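Local coordinates for fucolectin-related protein (Streptococcus pneumoniae, PDB 2WMF) that probably hydrolyses fucosylated blood-group carbohydrate antigens of the host as a family 98 glycoside hydrolase, at residues A[128-133]-A[164-169]. Residues are numbered along the deposited sequence; the frame is centred on the assembly and turned at random.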
loop_
_atom_site.group_PDB
_atom_site.type_symbol
_atom_site.label_atom_id
_atom_site.label_comp_id
_atom_site.label_asym_id
_atom_site.label_seq_id
_atom_site.Cartn_x
_atom_site.Cartn_y
_atom_site.Cartn_z
ATOM N N VAL A 128 -5.966 -26.646 -2.577
ATOM C CA VAL A 128 -5.584 -27.464 -3.742
ATOM C C VAL A 128 -4.227 -28.106 -3.522
ATOM O O VAL A 128 -3.322 -27.520 -2.883
ATOM C CB VAL A 128 -5.636 -26.673 -5.099
ATOM C CG1 VAL A 128 -7.083 -26.320 -5.452
ATOM C CG2 VAL A 128 -4.755 -25.442 -5.056
ATOM N N PRO A 129 -4.072 -29.354 -3.999
ATOM C CA PRO A 129 -2.783 -30.019 -3.789
ATOM C C PRO A 129 -1.594 -29.328 -4.443
ATOM O O PRO A 129 -1.738 -28.793 -5.525
ATOM C CB PRO A 129 -3.004 -31.391 -4.458
ATOM C CG PRO A 129 -4.481 -31.605 -4.461
ATOM C CD PRO A 129 -5.047 -30.234 -4.680
ATOM N N PRO A 130 -0.433 -29.343 -3.795
ATOM C CA PRO A 130 0.751 -28.804 -4.488
ATOM C C PRO A 130 1.028 -29.438 -5.861
ATOM O O PRO A 130 1.467 -28.756 -6.787
ATOM C CB PRO A 130 1.900 -29.095 -3.507
ATOM C CG PRO A 130 1.253 -29.167 -2.163
ATOM C CD PRO A 130 -0.122 -29.737 -2.406
ATOM N N GLU A 131 0.783 -30.739 -5.978
ATOM C CA GLU A 131 0.917 -31.424 -7.268
ATOM C C GLU A 131 0.011 -30.808 -8.377
ATOM O O GLU A 131 0.429 -30.688 -9.550
ATOM C CB GLU A 131 0.593 -32.896 -7.037
ATOM C CG GLU A 131 1.552 -33.639 -6.062
ATOM C CD GLU A 131 1.375 -33.365 -4.533
ATOM O OE1 GLU A 131 0.353 -32.783 -4.069
ATOM O OE2 GLU A 131 2.322 -33.762 -3.779
ATOM N N TRP A 132 -1.220 -30.422 -8.017
ATOM C CA TRP A 132 -2.131 -29.758 -8.942
ATOM C C TRP A 132 -1.596 -28.397 -9.371
ATOM O O TRP A 132 -1.628 -28.036 -10.546
ATOM C CB TRP A 132 -3.540 -29.615 -8.344
ATOM C CG TRP A 132 -4.533 -28.890 -9.210
ATOM C CD1 TRP A 132 -5.397 -29.435 -10.119
ATOM C CD2 TRP A 132 -4.757 -27.468 -9.258
ATOM N NE1 TRP A 132 -6.150 -28.454 -10.704
ATOM C CE2 TRP A 132 -5.772 -27.234 -10.217
ATOM C CE3 TRP A 132 -4.202 -26.371 -8.577
ATOM C CZ2 TRP A 132 -6.225 -25.955 -10.530
ATOM C CZ3 TRP A 132 -4.645 -25.120 -8.892
ATOM C CH2 TRP A 132 -5.660 -24.909 -9.835
ATOM N N LEU A 133 -1.081 -27.634 -8.428
ATOM C CA LEU A 133 -0.497 -26.338 -8.773
ATOM C C LEU A 133 0.720 -26.500 -9.717
ATOM O O LEU A 133 0.881 -25.738 -10.689
ATOM C CB LEU A 133 -0.071 -25.599 -7.508
ATOM C CG LEU A 133 0.568 -24.229 -7.696
ATOM C CD1 LEU A 133 -0.398 -23.287 -8.393
ATOM C CD2 LEU A 133 1.079 -23.652 -6.345
ATOM N N ALA A 164 4.728 -22.993 2.982
ATOM C CA ALA A 164 6.107 -23.419 2.674
ATOM C C ALA A 164 6.123 -24.396 1.488
ATOM O O ALA A 164 6.980 -24.290 0.598
ATOM C CB ALA A 164 6.768 -24.034 3.927
ATOM N N LYS A 165 5.165 -25.316 1.458
ATOM C CA LYS A 165 5.131 -26.294 0.359
ATOM C C LYS A 165 4.779 -25.595 -0.945
ATOM O O LYS A 165 5.385 -25.866 -1.992
ATOM C CB LYS A 165 4.139 -27.409 0.639
ATOM C CG LYS A 165 4.139 -28.477 -0.438
ATOM C CD LYS A 165 5.407 -29.384 -0.443
ATOM C CE LYS A 165 5.690 -29.891 -1.828
ATOM N NZ LYS A 165 6.233 -28.723 -2.604
ATOM N N TYR A 166 3.805 -24.698 -0.914
ATOM C CA TYR A 166 3.470 -23.978 -2.146
ATOM C C TYR A 166 4.619 -23.077 -2.615
ATOM O O TYR A 166 4.891 -22.984 -3.836
ATOM C CB TYR A 166 2.217 -23.139 -1.979
ATOM C CG TYR A 166 0.907 -23.905 -1.814
ATOM C CD1 TYR A 166 0.487 -24.880 -2.752
ATOM C CD2 TYR A 166 0.080 -23.617 -0.749
ATOM C CE1 TYR A 166 -0.731 -25.536 -2.585
ATOM C CE2 TYR A 166 -1.119 -24.226 -0.594
ATOM C CZ TYR A 166 -1.534 -25.202 -1.489
ATOM O OH TYR A 166 -2.761 -25.799 -1.278
ATOM N N LEU A 167 5.311 -22.450 -1.665
ATOM C CA LEU A 167 6.482 -21.628 -1.997
ATOM C C LEU A 167 7.542 -22.481 -2.756
ATOM O O LEU A 167 8.154 -22.013 -3.715
ATOM C CB LEU A 167 7.040 -21.000 -0.714
ATOM C CG LEU A 167 8.372 -20.229 -0.812
ATOM C CD1 LEU A 167 8.309 -19.074 -1.837
ATOM C CD2 LEU A 167 8.772 -19.742 0.618
ATOM N N GLU A 168 7.791 -23.700 -2.280
ATOM C CA GLU A 168 8.726 -24.624 -2.953
ATOM C C GLU A 168 8.303 -24.893 -4.401
ATOM O O GLU A 168 9.119 -24.820 -5.318
ATOM C CB GLU A 168 8.799 -25.919 -2.150
ATOM C CG GLU A 168 9.676 -26.948 -2.759
ATOM C CD GLU A 168 9.842 -28.177 -1.859
ATOM O OE1 GLU A 168 9.101 -28.348 -0.867
ATOM O OE2 GLU A 168 10.745 -28.977 -2.154
ATOM N N VAL A 169 7.017 -25.131 -4.616
ATOM C CA VAL A 169 6.497 -25.324 -5.979
ATOM C C VAL A 169 6.731 -24.048 -6.814
ATOM O O VAL A 169 7.142 -24.108 -7.971
ATOM C CB VAL A 169 5.000 -25.687 -6.031
ATOM C CG1 VAL A 169 4.517 -25.876 -7.501
ATOM C CG2 VAL A 169 4.678 -26.979 -5.257
#
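Tyr166 reaches across to the loop leading into helix 130-139, its OH donating to Val128 O over a nominal 2.4 Å. That separation is very short for a hydrogen bond, so the exact length is doubtful. The acceptor lies in the plane of the phenol ring, at its edge, and the same hydroxyl is also hydrogen-bonded to Thr127 OG1. Leu133 CD2 comes obliquely to Tyr166 CD1, 3.8 Å away. Pro130 meets the same side chain at about a right angle, its CG 4.2 Å from Tyr166 CE1. The pyrrolidine ring also wedges against the second helix: its CG presses on Lys165 CG at 3.4 Å, a tight carbon pair, while Pro130 CB rests 3.9 Å from Val169 CG2. With chi1 at -177°, Lys165 CG stands anti to the backbone N and against Pro130; the chain then bends at chi2 and chi4 on its path to Glu168, where NZ forms a salt bridge with OE1 through a weak hydrogen bond. Pro129, the N-cap residue, accepts Leu133 N at its O (3.2 Å), fixing the first turn that carries Pro130 and Leu133. Further inward, Ile119 of strand 115-121 touches both Val128 and Tyr166. Helices 130-139 and 159-172 follow barrel strands 115-121 and 143-149, respectively; the contact thus joins consecutive outer helices of a (beta/alpha)8 (TIM) barrel.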